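Local coordinates for protein induced by osmotic stress (Scheffersomyces stipitis, PDB 5YWN) that probably reduces ketone substrates to alcohols with NADPH, being a haloketone reductase of the dihydroflavonol-4-reductase subfamily that binds its cofactor on a Rossmann fold, at residues A[38-43]-A[50-55]; A[28-33]-A[69-74]; A[14-19]-A[44-49]; A[4-9]-A[62-67]. The protein carries 1 engineered substitution. All blocks are in the same frame, centred on the assembly; numbering follows the deposited sequence.

Contact 1 of 4, residues A[38-43]-A[50-55]; sequences KGANLK and FSYEVV. With NAP (NADP nicotinamide-adenine-dinucleotide phosphate), chain B.
In the beta-alpha-beta unit formed by strand 28-33, helix 36-46 and strand 50-54, the contact lays the helix antiparallel on the strand that follows it, the axes of segments 38-43 and 50-54 being 8.2 Å apart at closest. Gly39 makes the close fit possible: its CA sits 3.5 Å above the centroid of the Tyr52 ring, a CH-pi contact almost along the ring normal, and the backbone N of Ala40 lies over the same face nearer the rim. A leucine in place of Tyr52 would probably leave Gly39 CA without its aromatic platform and open a gap beneath the helix. Toward the start of the strand, Leu42 CB touches Phe50 CE2 at 3.7 Å. Lys43 bends at its second torsion (chi2 77°) toward the strand, and its NZ gives Phe50 O a hydrogen bond of 2.7 Å, the donor tilted 26° from the carbonyl plane; Gly47 O is a second acceptor. The extended Lys38 reaches away from the strand, and its NZ gives a hydrogen bond of 3.1 Å to O1X of the NADP 2'-phosphate in the cofactor site. Leu42 and Tyr52 also rest on Val33 of strand 28-33, which pairs with strand 50-54 in the parallel sheet.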
loop_
_atom_site.group_PDB
_atom_site.type_symbol
_atom_site.label_atom_id
_atom_site.label_comp_id
_atom_site.label_asym_id
_atom_site.label_seq_id
_atom_site.Cartn_x
_atom_site.Cartn_y
_atom_site.Cartn_z
ATOM N N LYS A 38 -13.406 9.630 12.223
ATOM C CA LYS A 38 -12.186 9.170 11.646
ATOM C C LYS A 38 -11.380 10.355 11.129
ATOM O O LYS A 38 -10.200 10.423 11.320
ATOM C CB LYS A 38 -12.449 8.136 10.558
ATOM C CG LYS A 38 -12.683 6.720 11.027
ATOM C CD LYS A 38 -13.085 5.823 9.901
ATOM C CE LYS A 38 -13.376 4.415 10.312
ATOM N NZ LYS A 38 -13.934 3.550 9.264
ATOM N N GLY A 39 -12.044 11.282 10.482
ATOM C CA GLY A 39 -11.390 12.475 10.049
ATOM C C GLY A 39 -10.879 13.332 11.176
ATOM O O GLY A 39 -9.782 13.788 11.154
ATOM N N ALA A 40 -11.705 13.492 12.173
ATOM C CA ALA A 40 -11.375 14.295 13.307
ATOM C C ALA A 40 -10.163 13.736 14.016
ATOM O O ALA A 40 -9.342 14.483 14.389
ATOM C CB ALA A 40 -12.535 14.409 14.262
ATOM N N ASN A 41 -10.059 12.428 14.143
ATOM C CA ASN A 41 -8.878 11.866 14.766
ATOM C C ASN A 41 -7.631 12.192 14.000
ATOM O O ASN A 41 -6.678 12.567 14.572
ATOM C CB ASN A 41 -8.986 10.369 14.941
ATOM C CG ASN A 41 -7.724 9.745 15.496
ATOM O OD1 ASN A 41 -7.166 10.221 16.443
ATOM N ND2 ASN A 41 -7.309 8.665 14.922
ATOM N N LEU A 42 -7.671 12.069 12.687
ATOM C CA LEU A 42 -6.530 12.380 11.851
ATOM C C LEU A 42 -6.121 13.824 11.942
ATOM O O LEU A 42 -4.970 14.134 11.979
ATOM C CB LEU A 42 -6.803 11.995 10.420
ATOM C CG LEU A 42 -6.919 10.518 10.088
ATOM C CD1 LEU A 42 -7.213 10.347 8.598
ATOM C CD2 LEU A 42 -5.698 9.756 10.502
ATOM N N LYS A 43 -7.096 14.685 12.015
ATOM C CA LYS A 43 -6.841 16.081 12.170
ATOM C C LYS A 43 -6.089 16.389 13.450
ATOM O O LYS A 43 -5.189 17.150 13.410
ATOM C CB LYS A 43 -8.130 16.860 12.115
ATOM C CG LYS A 43 -7.974 18.346 12.254
ATOM C CD LYS A 43 -7.480 18.979 10.987
ATOM C CE LYS A 43 -7.430 20.468 11.118
ATOM N NZ LYS A 43 -6.736 21.125 10.017
ATOM N N PHE A 50 -3.584 19.654 7.384
ATOM C CA PHE A 50 -4.378 18.532 7.020
ATOM C C PHE A 50 -5.867 18.807 7.133
ATOM O O PHE A 50 -6.338 19.203 8.149
ATOM C CB PHE A 50 -4.075 17.328 7.890
ATOM C CG PHE A 50 -4.946 16.145 7.605
ATOM C CD1 PHE A 50 -4.639 15.289 6.602
ATOM C CD2 PHE A 50 -6.067 15.921 8.318
ATOM C CE1 PHE A 50 -5.423 14.220 6.316
ATOM C CE2 PHE A 50 -6.881 14.855 8.032
ATOM C CZ PHE A 50 -6.551 13.993 7.034
ATOM N N SER A 51 -6.594 18.516 6.092
ATOM C CA SER A 51 -8.024 18.546 6.144
ATOM C C SER A 51 -8.655 17.295 5.547
ATOM O O SER A 51 -8.008 16.572 4.905
ATOM C CB SER A 51 -8.588 19.837 5.604
ATOM O OG SER A 51 -8.231 20.080 4.313
ATOM N N TYR A 52 -9.904 17.046 5.863
ATOM C CA TYR A 52 -10.578 15.853 5.456
ATOM C C TYR A 52 -11.970 16.085 4.887
ATOM O O TYR A 52 -12.598 17.067 5.171
ATOM C CB TYR A 52 -10.646 14.847 6.605
ATOM C CG TYR A 52 -11.491 15.275 7.772
ATOM C CD1 TYR A 52 -10.988 16.074 8.750
ATOM C CD2 TYR A 52 -12.776 14.893 7.875
ATOM C CE1 TYR A 52 -11.752 16.469 9.793
ATOM C CE2 TYR A 52 -13.539 15.291 8.900
ATOM C CZ TYR A 52 -13.011 16.068 9.850
ATOM O OH TYR A 52 -13.791 16.431 10.842
ATOM N N GLU A 53 -12.412 15.145 4.077
ATOM C CA GLU A 53 -13.772 15.066 3.634
ATOM C C GLU A 53 -14.278 13.653 3.803
ATOM O O GLU A 53 -13.561 12.716 3.594
ATOM C CB GLU A 53 -13.943 15.501 2.184
ATOM C CG GLU A 53 -13.563 16.913 1.891
ATOM C CD GLU A 53 -14.411 17.931 2.603
ATOM O OE1 GLU A 53 -15.562 17.667 2.861
ATOM O OE2 GLU A 53 -13.929 18.997 2.896
ATOM N N VAL A 54 -15.532 13.532 4.150
ATOM C CA VAL A 54 -16.134 12.259 4.342
ATOM C C VAL A 54 -16.733 11.735 3.064
ATOM O O VAL A 54 -17.630 12.294 2.554
ATOM C CB VAL A 54 -17.233 12.326 5.394
ATOM C CG1 VAL A 54 -17.909 11.011 5.562
ATOM C CG2 VAL A 54 -16.708 12.805 6.704
ATOM N N VAL A 55 -16.190 10.638 2.593
ATOM C CA VAL A 55 -16.693 9.905 1.453
ATOM C C VAL A 55 -16.945 8.470 1.856
ATOM O O VAL A 55 -16.064 7.667 1.888
ATOM C CB VAL A 55 -15.716 9.963 0.281
ATOM C CG1 VAL A 55 -16.228 9.230 -0.928
ATOM C CG2 VAL A 55 -15.327 11.384 -0.028
HETATM P PA NAP B . -5.398 -0.875 5.182
HETATM O O1A NAP B . -4.391 -0.468 6.230
HETATM O O2A NAP B . -6.612 -1.683 5.576
HETATM O O5B NAP B . -5.902 0.454 4.424
HETATM C C5B NAP B . -7.140 0.458 3.717
HETATM C C4B NAP B . -7.842 1.796 3.916
HETATM O O4B NAP B . -8.765 2.028 2.847
HETATM C C3B NAP B . -8.622 1.829 5.221
HETATM O O3B NAP B . -8.124 2.856 6.084
HETATM C C2B NAP B . -10.067 2.095 4.847
HETATM O O2B NAP B . -10.533 3.296 5.456
HETATM C C1B NAP B . -10.099 2.212 3.330
HETATM N N9A NAP B . -10.996 1.176 2.759
HETATM C C8A NAP B . -10.794 -0.155 2.816
HETATM N N7A NAP B . -11.803 -0.819 2.196
HETATM C C5A NAP B . -12.672 0.096 1.728
HETATM C C6A NAP B . -13.950 0.075 0.980
HETATM N N6A NAP B . -14.517 -1.094 0.595
HETATM N N1A NAP B . -14.530 1.261 0.694
HETATM C C2A NAP B . -13.984 2.435 1.067
HETATM N N3A NAP B . -12.827 2.520 1.749
HETATM C C4A NAP B . -12.135 1.411 2.103
HETATM O O3 NAP B . -4.620 -1.670 4.017
HETATM P PN NAP B . -3.096 -1.300 3.654
HETATM O O1N NAP B . -2.237 -2.511 3.926
HETATM O O2N NAP B . -2.762 0.022 4.304
HETATM O O5D NAP B . -3.159 -1.075 2.060
HETATM C C5D NAP B . -3.146 0.243 1.514
HETATM C C4D NAP B . -3.268 0.176 -0.003
HETATM O O4D NAP B . -2.032 -0.260 -0.579
HETATM C C3D NAP B . -4.353 -0.797 -0.440
HETATM O O3D NAP B . -5.399 -0.111 -1.135
HETATM C C2D NAP B . -3.678 -1.807 -1.346
HETATM O O2D NAP B . -4.287 -1.813 -2.642
HETATM C C1D NAP B . -2.219 -1.389 -1.439
HETATM N N1N NAP B . -1.350 -2.497 -1.029
HETATM C C2N NAP B . -0.975 -2.606 0.252
HETATM C C3N NAP B . -0.152 -3.650 0.663
HETATM C C7N NAP B . 0.265 -3.765 2.099
HETATM O O7N NAP B . 0.770 -4.803 2.493
HETATM N N7N NAP B . 0.070 -2.726 2.910
HETATM C C4N NAP B . 0.281 -4.582 -0.268
HETATM C C5N NAP B . -0.122 -4.447 -1.589
HETATM C C6N NAP B . -0.945 -3.385 -1.946
HETATM P P2B NAP B . -11.232 3.259 6.906
HETATM O O1X NAP B . -12.141 4.465 6.903
HETATM O O2X NAP B . -11.953 1.934 6.928
HETATM O O3X NAP B . -10.074 3.354 7.870
#

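Contact 2 of 4, residues A[28-33]-A[69-74]; sequences KVVGSV and KKHPEV
Strand 28-33 runs extended past the end of helix 65-70, where the chain folds through a type I beta turn from His71 to Val74, closed by Val74 N to His71 O at 3.1 Å; the nearest CA atoms, those of Val30 and Val74, are 7.9 Å apart. Val30 carries the contact with both methyls. CG1, anti to the backbone N (chi1 -176°), comes over the centre of the His71 ring, 3.8 Å from the centroid, as a CH-pi contact, while CG2 lies 3.8 Å from Val74 CG2. The turn belongs to the link between helix 65-70 and strand 74-79 of the Rossmann sheet, and Val30 and Val74 both also pack on Phe6 of strand 4-7, which separates their two strands. Hydrogen bonds fix the rotation of the imidazole: His71 ND1 donates to the syn side of Glu73 OE2 at 3.0 Å, with the acceptor in the ring plane, and NE2 is hydrogen-bonded to Glu53 of strand 50-54. Two carboxylates at the ring's nitrogens would probably favour its protonated form.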
loop_
_atom_site.group_PDB
_atom_site.type_symbol
_atom_site.label_atom_id
_atom_site.label_comp_id
_atom_site.label_asym_id
_atom_site.label_seq_id
_atom_site.Cartn_x
_atom_site.Cartn_y
_atom_site.Cartn_z
ATOM N N LYS A 28 0.208 20.677 1.497
ATOM C CA LYS A 28 -0.975 20.456 2.228
ATOM C C LYS A 28 -1.640 19.154 1.787
ATOM O O LYS A 28 -1.416 18.691 0.730
ATOM C CB LYS A 28 -1.910 21.627 2.102
ATOM C CG LYS A 28 -1.632 22.754 3.046
ATOM C CD LYS A 28 -2.606 23.854 2.772
ATOM C CE LYS A 28 -2.530 24.998 3.733
ATOM N NZ LYS A 28 -1.856 26.166 3.145
ATOM N N VAL A 29 -2.484 18.621 2.637
ATOM C CA VAL A 29 -3.167 17.408 2.391
ATOM C C VAL A 29 -4.660 17.496 2.626
ATOM O O VAL A 29 -5.090 18.067 3.533
ATOM C CB VAL A 29 -2.550 16.239 3.226
ATOM C CG1 VAL A 29 -3.406 15.013 3.219
ATOM C CG2 VAL A 29 -1.159 15.928 2.760
ATOM N N VAL A 30 -5.405 16.838 1.786
ATOM C CA VAL A 30 -6.794 16.593 2.026
ATOM C C VAL A 30 -7.058 15.119 1.944
ATOM O O VAL A 30 -6.833 14.525 0.946
ATOM C CB VAL A 30 -7.645 17.329 0.977
ATOM C CG1 VAL A 30 -9.117 17.185 1.227
ATOM C CG2 VAL A 30 -7.229 18.761 0.810
ATOM N N GLY A 31 -7.556 14.551 3.000
ATOM C CA GLY A 31 -7.796 13.149 3.086
ATOM C C GLY A 31 -9.242 12.747 3.042
ATOM O O GLY A 31 -10.038 13.396 3.600
ATOM N N SER A 32 -9.561 11.674 2.346
ATOM C CA SER A 32 -10.879 11.064 2.437
ATOM C C SER A 32 -11.012 10.021 3.560
ATOM O O SER A 32 -10.168 9.210 3.766
ATOM C CB SER A 32 -11.412 10.518 1.120
ATOM O OG SER A 32 -10.937 9.286 0.801
ATOM N N VAL A 33 -12.110 10.086 4.253
ATOM C CA VAL A 33 -12.409 9.182 5.320
ATOM C C VAL A 33 -13.849 8.707 5.261
ATOM O O VAL A 33 -14.661 9.378 4.765
ATOM C CB VAL A 33 -12.150 9.818 6.678
ATOM C CG1 VAL A 33 -10.699 10.117 6.909
ATOM C CG2 VAL A 33 -13.025 11.020 6.917
ATOM N N LYS A 69 -14.948 19.474 -5.391
ATOM C CA LYS A 69 -15.444 20.812 -5.621
ATOM C C LYS A 69 -15.061 21.710 -4.472
ATOM O O LYS A 69 -14.776 22.814 -4.668
ATOM C CB LYS A 69 -16.954 20.833 -5.783
ATOM C CG LYS A 69 -17.509 20.388 -7.110
ATOM C CD LYS A 69 -18.942 20.851 -7.269
ATOM C CE LYS A 69 -19.940 19.803 -6.921
ATOM N NZ LYS A 69 -21.034 20.201 -5.966
ATOM N N LYS A 70 -15.058 21.182 -3.273
ATOM C CA LYS A 70 -14.664 21.889 -2.081
ATOM C C LYS A 70 -13.175 22.249 -2.003
ATOM O O LYS A 70 -12.814 23.076 -1.255
ATOM C CB LYS A 70 -15.089 21.134 -0.834
ATOM C CG LYS A 70 -16.580 21.107 -0.582
ATOM C CD LYS A 70 -16.958 20.271 0.628
ATOM C CE LYS A 70 -16.630 20.964 1.942
ATOM N NZ LYS A 70 -16.853 20.152 3.165
ATOM N N HIS A 71 -12.339 21.573 -2.765
ATOM C CA HIS A 71 -10.917 21.756 -2.652
ATOM C C HIS A 71 -10.244 22.001 -3.985
ATOM O O HIS A 71 -9.504 21.242 -4.477
ATOM C CB HIS A 71 -10.293 20.603 -1.918
ATOM C CG HIS A 71 -10.792 20.434 -0.532
ATOM N ND1 HIS A 71 -10.243 21.081 0.534
ATOM C CD2 HIS A 71 -11.787 19.680 -0.035
ATOM C CE1 HIS A 71 -10.868 20.729 1.629
ATOM N NE2 HIS A 71 -11.815 19.887 1.310
ATOM N N PRO A 72 -10.511 23.158 -4.559
ATOM C CA PRO A 72 -9.957 23.565 -5.848
ATOM C C PRO A 72 -8.452 23.766 -5.796
ATOM O O PRO A 72 -7.796 23.789 -6.771
ATOM C CB PRO A 72 -10.692 24.858 -6.173
ATOM C CG PRO A 72 -11.306 25.296 -4.932
ATOM C CD PRO A 72 -11.509 24.105 -4.077
ATOM N N GLU A 73 -7.945 23.908 -4.602
ATOM C CA GLU A 73 -6.526 23.996 -4.390
ATOM C C GLU A 73 -5.754 22.691 -4.670
ATOM O O GLU A 73 -4.600 22.720 -4.849
ATOM C CB GLU A 73 -6.204 24.580 -3.022
ATOM C CG GLU A 73 -6.375 23.611 -1.880
ATOM C CD GLU A 73 -7.805 23.539 -1.370
ATOM O OE1 GLU A 73 -8.653 24.195 -1.947
ATOM O OE2 GLU A 73 -8.026 22.820 -0.368
ATOM N N VAL A 74 -6.438 21.570 -4.667
ATOM C CA VAL A 74 -5.810 20.285 -4.888
ATOM C C VAL A 74 -5.408 20.130 -6.357
ATOM O O VAL A 74 -6.175 20.327 -7.212
ATOM C CB VAL A 74 -6.759 19.154 -4.471
ATOM C CG1 VAL A 74 -6.290 17.791 -4.973
ATOM C CG2 VAL A 74 -6.969 19.166 -3.002
#

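Contact 3 of 4, residues A[14-19]-A[44-49]; sequences LAQQII and KLYGDD
With CG anti to the carbonyl carbon (chi1 -71°) and the chain extended beyond it, Gln16 carries its amide out from helix 13-24 to Tyr46, whose ring points toward that helix from the last turn of helix 36-46. The phenol hydroxyl donates to the amide: Tyr46 OH lies 2.9 Å from Gln16 OE1, in the carbonyl plane and on a lone pair, with a C=O...donor angle of 123°. The acceptor is met at the ring's edge, in its plane, while the amide stands nearly upright to the ring, the planes 84° apart. Tyr46 OH also touches the aliphatic part of Gln16, 3.4 Å from its CB. Ile19 CG2 sits over one face of the same ring, a CH-pi contact 4.3 Å from the Tyr46 centroid. Gln16 NE2 is hydrogen-bonded to Thr11 O and to Glu204, which fixes which end of the amide faces the phenol. Helix 13-24 is the first helix of the Rossmann fold; Leu14 in it and Thr11 just before it bind NADP, so the bond to Thr11 O reaches a cofactor-binding residue. A leucine in place of Gln16 would probably strand the Tyr46 hydroxyl without its acceptor and leave Thr11 O and Glu204 short of a donor. The bond and the methyl contact tie the C-terminal end of helix 36-46 to helix 13-24, with Ile19 also resting on Val29 of strand 28-33.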
loop_
_atom_site.group_PDB
_atom_site.type_symbol
_atom_site.label_atom_id
_atom_site.label_comp_id
_atom_site.label_asym_id
_atom_site.label_seq_id
_atom_site.Cartn_x
_atom_site.Cartn_y
_atom_site.Cartn_z
ATOM N N LEU A 14 -0.493 2.584 4.999
ATOM C CA LEU A 14 0.262 3.246 3.953
ATOM C C LEU A 14 -0.111 4.731 3.750
ATOM O O LEU A 14 0.705 5.546 3.566
ATOM C CB LEU A 14 0.063 2.543 2.636
ATOM C CG LEU A 14 0.667 3.205 1.424
ATOM C CD1 LEU A 14 2.140 3.351 1.669
ATOM C CD2 LEU A 14 0.407 2.374 0.194
ATOM N N ALA A 15 -1.378 5.010 3.786
ATOM C CA ALA A 15 -1.878 6.332 3.549
ATOM C C ALA A 15 -1.348 7.338 4.579
ATOM O O ALA A 15 -0.959 8.371 4.220
ATOM C CB ALA A 15 -3.365 6.312 3.557
ATOM N N GLN A 16 -1.303 6.948 5.841
ATOM C CA GLN A 16 -0.739 7.767 6.897
ATOM C C GLN A 16 0.750 8.068 6.743
ATOM O O GLN A 16 1.142 9.105 7.013
ATOM C CB GLN A 16 -1.072 7.237 8.279
ATOM C CG GLN A 16 -2.518 7.423 8.662
ATOM C CD GLN A 16 -2.811 7.260 10.126
ATOM O OE1 GLN A 16 -2.257 7.925 10.939
ATOM N NE2 GLN A 16 -3.714 6.379 10.438
ATOM N N GLN A 17 1.540 7.097 6.339
ATOM C CA GLN A 17 2.912 7.309 6.023
ATOM C C GLN A 17 3.092 8.221 4.816
ATOM O O GLN A 17 3.906 9.034 4.827
ATOM C CB GLN A 17 3.664 5.995 5.860
ATOM C CG GLN A 17 3.999 5.271 7.157
ATOM C CD GLN A 17 5.189 5.863 7.907
ATOM O OE1 GLN A 17 5.545 6.942 7.715
ATOM N NE2 GLN A 17 5.754 5.114 8.749
ATOM N N ILE A 18 2.272 8.057 3.809
ATOM C CA ILE A 18 2.279 8.935 2.688
ATOM C C ILE A 18 1.965 10.361 3.160
ATOM O O ILE A 18 2.633 11.238 2.806
ATOM C CB ILE A 18 1.251 8.478 1.631
ATOM C CG1 ILE A 18 1.742 7.225 0.909
ATOM C CG2 ILE A 18 0.918 9.575 0.630
ATOM C CD1 ILE A 18 0.757 6.641 -0.042
ATOM N N ILE A 19 0.950 10.517 3.978
ATOM C CA ILE A 19 0.544 11.799 4.460
ATOM C C ILE A 19 1.652 12.465 5.276
ATOM O O ILE A 19 1.967 13.539 5.034
ATOM C CB ILE A 19 -0.772 11.706 5.263
ATOM C CG1 ILE A 19 -1.953 11.345 4.351
ATOM C CG2 ILE A 19 -1.046 12.982 6.038
ATOM C CD1 ILE A 19 -3.183 10.890 5.032
ATOM N N LYS A 44 -6.423 15.743 14.547
ATOM C CA LYS A 44 -5.681 15.922 15.772
ATOM C C LYS A 44 -4.235 15.466 15.671
ATOM O O LYS A 44 -3.374 16.054 16.220
ATOM C CB LYS A 44 -6.348 15.204 16.935
ATOM C CG LYS A 44 -7.753 15.634 17.243
ATOM C CD LYS A 44 -8.322 14.965 18.475
ATOM C CE LYS A 44 -8.971 13.616 18.195
ATOM N NZ LYS A 44 -10.304 13.550 17.534
ATOM N N LEU A 45 -4.017 14.347 15.023
ATOM C CA LEU A 45 -2.686 13.845 14.761
ATOM C C LEU A 45 -1.839 14.664 13.808
ATOM O O LEU A 45 -0.711 14.868 14.050
ATOM C CB LEU A 45 -2.748 12.393 14.322
ATOM C CG LEU A 45 -3.383 11.439 15.311
ATOM C CD1 LEU A 45 -3.669 10.049 14.763
ATOM C CD2 LEU A 45 -2.604 11.414 16.615
ATOM N N TYR A 46 -2.413 15.109 12.717
ATOM C CA TYR A 46 -1.655 15.777 11.673
ATOM C C TYR A 46 -1.623 17.312 11.620
ATOM O O TYR A 46 -0.828 17.867 10.948
ATOM C CB TYR A 46 -1.991 15.164 10.328
ATOM C CG TYR A 46 -1.542 13.757 10.264
ATOM C CD1 TYR A 46 -0.214 13.451 10.194
ATOM C CD2 TYR A 46 -2.425 12.746 10.364
ATOM C CE1 TYR A 46 0.223 12.167 10.189
ATOM C CE2 TYR A 46 -2.008 11.454 10.356
ATOM C CZ TYR A 46 -0.674 11.173 10.284
ATOM O OH TYR A 46 -0.276 9.896 10.280
ATOM N N GLY A 47 -2.495 17.970 12.341
ATOM C CA GLY A 47 -2.440 19.399 12.432
ATOM C C GLY A 47 -3.068 20.212 11.330
ATOM O O GLY A 47 -3.899 19.782 10.600
ATOM N N ASP A 48 -2.646 21.435 11.273
ATOM C CA ASP A 48 -3.305 22.463 10.511
ATOM C C ASP A 48 -3.293 22.311 8.993
ATOM O O ASP A 48 -4.163 22.777 8.338
ATOM C CB ASP A 48 -2.814 23.828 10.937
ATOM C CG ASP A 48 -3.159 24.151 12.371
ATOM O OD1 ASP A 48 -4.112 23.634 12.946
ATOM O OD2 ASP A 48 -2.439 24.936 12.930
ATOM N N ASP A 49 -2.262 21.684 8.471
ATOM C CA ASP A 49 -2.087 21.510 7.046
ATOM C C ASP A 49 -2.839 20.283 6.520
ATOM O O ASP A 49 -2.753 19.942 5.393
ATOM C CB ASP A 49 -0.621 21.507 6.679
ATOM C CG ASP A 49 -0.019 22.887 6.667
ATOM O OD1 ASP A 49 -0.759 23.879 6.706
ATOM O OD2 ASP A 49 1.203 22.977 6.598
#

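Contact 4 of 4, residues A[4-9]-A[62-67]; sequences SVFVSG and GAFDEA
Phe6 leaves strand 4-7, the first strand of the Rossmann sheet, with its CB directed at segment 62-67 and CG anti to the backbone N (chi1 -162°). Beyond CG the ring divides its contacts: CE2 comes to 4.4 Å from Ala67 CB in the first turn of helix 65-70, whereas CE1 meets Phe64 CE2 at 3.9 Å. At the tip, CZ lies 4.0 Å from the same Phe64 CE2. The two rings approach obliquely, centroids 5.9 Å apart and planes at 81°. Phe64 projects from the type I beta turn Gly62 to Asp65 that leads into the helix, and its own tip, CZ, reaches Ser8 CB at 4.1 Å. Phe77 of strand 74-79 meets the Phe6 ring nearly parallel, and Val106 of helix 91-113 touches Phe64. Being apolar and non-directional, the contact between strand 4-7 and this turn and helix is set by shape, while the polar atom of Ser8, its OG, is satisfied by His79 and Ala81, at and just beyond the end of the neighbouring strand 74-79.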
loop_
_atom_site.group_PDB
_atom_site.type_symbol
_atom_site.label_atom_id
_atom_site.label_comp_id
_atom_site.label_asym_id
_atom_site.label_seq_id
_atom_site.Cartn_x
_atom_site.Cartn_y
_atom_site.Cartn_z
ATOM N N SER A 4 -1.725 21.484 -2.777
ATOM C CA SER A 4 -2.500 20.539 -2.025
ATOM C C SER A 4 -2.555 19.138 -2.654
ATOM O O SER A 4 -2.758 18.988 -3.809
ATOM C CB SER A 4 -3.915 21.048 -1.804
ATOM O OG SER A 4 -3.966 21.884 -0.740
ATOM N N VAL A 5 -2.397 18.135 -1.831
ATOM C CA VAL A 5 -2.493 16.768 -2.245
ATOM C C VAL A 5 -3.723 16.075 -1.661
ATOM O O VAL A 5 -3.927 16.100 -0.516
ATOM C CB VAL A 5 -1.214 15.990 -1.891
ATOM C CG1 VAL A 5 -1.333 14.545 -2.261
ATOM C CG2 VAL A 5 0.023 16.627 -2.455
ATOM N N PHE A 6 -4.513 15.443 -2.496
ATOM C CA PHE A 6 -5.638 14.657 -2.039
ATOM C C PHE A 6 -5.261 13.182 -1.853
ATOM O O PHE A 6 -4.663 12.600 -2.724
ATOM C CB PHE A 6 -6.819 14.786 -2.970
ATOM C CG PHE A 6 -8.101 14.367 -2.369
ATOM C CD1 PHE A 6 -8.357 13.062 -2.104
ATOM C CD2 PHE A 6 -9.042 15.296 -2.029
ATOM C CE1 PHE A 6 -9.537 12.695 -1.542
ATOM C CE2 PHE A 6 -10.209 14.946 -1.448
ATOM C CZ PHE A 6 -10.467 13.644 -1.211
ATOM N N VAL A 7 -5.579 12.624 -0.707
ATOM C CA VAL A 7 -5.304 11.230 -0.421
ATOM C C VAL A 7 -6.562 10.477 0.001
ATOM O O VAL A 7 -7.071 10.691 1.051
ATOM C CB VAL A 7 -4.233 11.069 0.667
ATOM C CG1 VAL A 7 -3.968 9.620 0.963
ATOM C CG2 VAL A 7 -2.964 11.820 0.365
ATOM N N SER A 8 -7.028 9.576 -0.834
ATOM C CA SER A 8 -8.141 8.732 -0.495
ATOM C C SER A 8 -7.779 7.689 0.573
ATOM O O SER A 8 -6.687 7.283 0.644
ATOM C CB SER A 8 -8.744 8.088 -1.726
ATOM O OG SER A 8 -7.973 7.077 -2.226
ATOM N N GLY A 9 -8.735 7.285 1.369
ATOM C CA GLY A 9 -8.475 6.373 2.459
ATOM C C GLY A 9 -7.399 6.793 3.434
ATOM O O GLY A 9 -6.489 6.091 3.667
ATOM N N GLY A 62 -19.940 9.588 -8.919
ATOM C CA GLY A 62 -19.757 10.889 -8.329
ATOM C C GLY A 62 -19.486 11.006 -6.836
ATOM O O GLY A 62 -19.645 12.029 -6.284
ATOM N N ALA A 63 -19.011 9.950 -6.233
ATOM C CA ALA A 63 -18.777 9.915 -4.841
ATOM C C ALA A 63 -17.808 10.996 -4.353
ATOM O O ALA A 63 -18.007 11.517 -3.332
ATOM C CB ALA A 63 -18.252 8.572 -4.463
ATOM N N PHE A 64 -16.790 11.303 -5.135
ATOM C CA PHE A 64 -15.830 12.311 -4.808
ATOM C C PHE A 64 -16.142 13.734 -5.317
ATOM O O PHE A 64 -15.391 14.611 -5.088
ATOM C CB PHE A 64 -14.437 11.871 -5.227
ATOM C CG PHE A 64 -13.809 10.862 -4.302
ATOM C CD1 PHE A 64 -13.960 9.533 -4.518
ATOM C CD2 PHE A 64 -13.064 11.259 -3.223
ATOM C CE1 PHE A 64 -13.413 8.615 -3.647
ATOM C CE2 PHE A 64 -12.503 10.356 -2.371
ATOM C CZ PHE A 64 -12.688 9.036 -2.577
ATOM N N ASP A 65 -17.250 13.927 -6.004
ATOM C CA ASP A 65 -17.506 15.195 -6.652
ATOM C C ASP A 65 -17.556 16.345 -5.674
ATOM O O ASP A 65 -16.918 17.302 -5.875
ATOM C CB ASP A 65 -18.820 15.184 -7.399
ATOM C CG ASP A 65 -18.753 14.468 -8.704
ATOM O OD1 ASP A 65 -17.819 13.765 -8.961
ATOM O OD2 ASP A 65 -19.670 14.611 -9.482
ATOM N N GLU A 66 -18.288 16.190 -4.619
ATOM C CA GLU A 66 -18.412 17.257 -3.680
ATOM C C GLU A 66 -17.091 17.578 -3.020
ATOM O O GLU A 66 -16.735 18.688 -2.926
ATOM C CB GLU A 66 -19.498 16.968 -2.686
ATOM C CG GLU A 66 -20.871 17.337 -3.177
ATOM C CD GLU A 66 -21.071 18.838 -3.387
ATOM O OE1 GLU A 66 -21.559 19.266 -4.430
ATOM O OE2 GLU A 66 -20.722 19.594 -2.504
ATOM N N ALA A 67 -16.359 16.569 -2.610
ATOM C CA ALA A 67 -15.104 16.764 -1.944
ATOM C C ALA A 67 -14.130 17.476 -2.834
ATOM O O ALA A 67 -13.488 18.368 -2.413
ATOM C CB ALA A 67 -14.547 15.445 -1.507
#

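In the fold
From the N terminus, strand 4-7 opens the widest loop, which contact 4 closes at the turn before helix 65-70. Helix 13-24 follows and is joined to the end of helix 36-46 by contact 3, nested inside that loop. Contact 2 starts from strand 28-33 and runs past helix 65-70, so it crosses both contact 3 and contact 4. Contact 1, the shortest closure, is nested inside contacts 2 and 4 but crosses contact 3, with which it shares helix 36-46. Contacts 1 and 3 join helices 13-24 and 36-46 on one face of the parallel sheet; contacts 2 and 4 secure helix 65-70 and its flanking turns to the other. Backbone pairing of strands 28-33 and 50-54 links contacts 1 and 2.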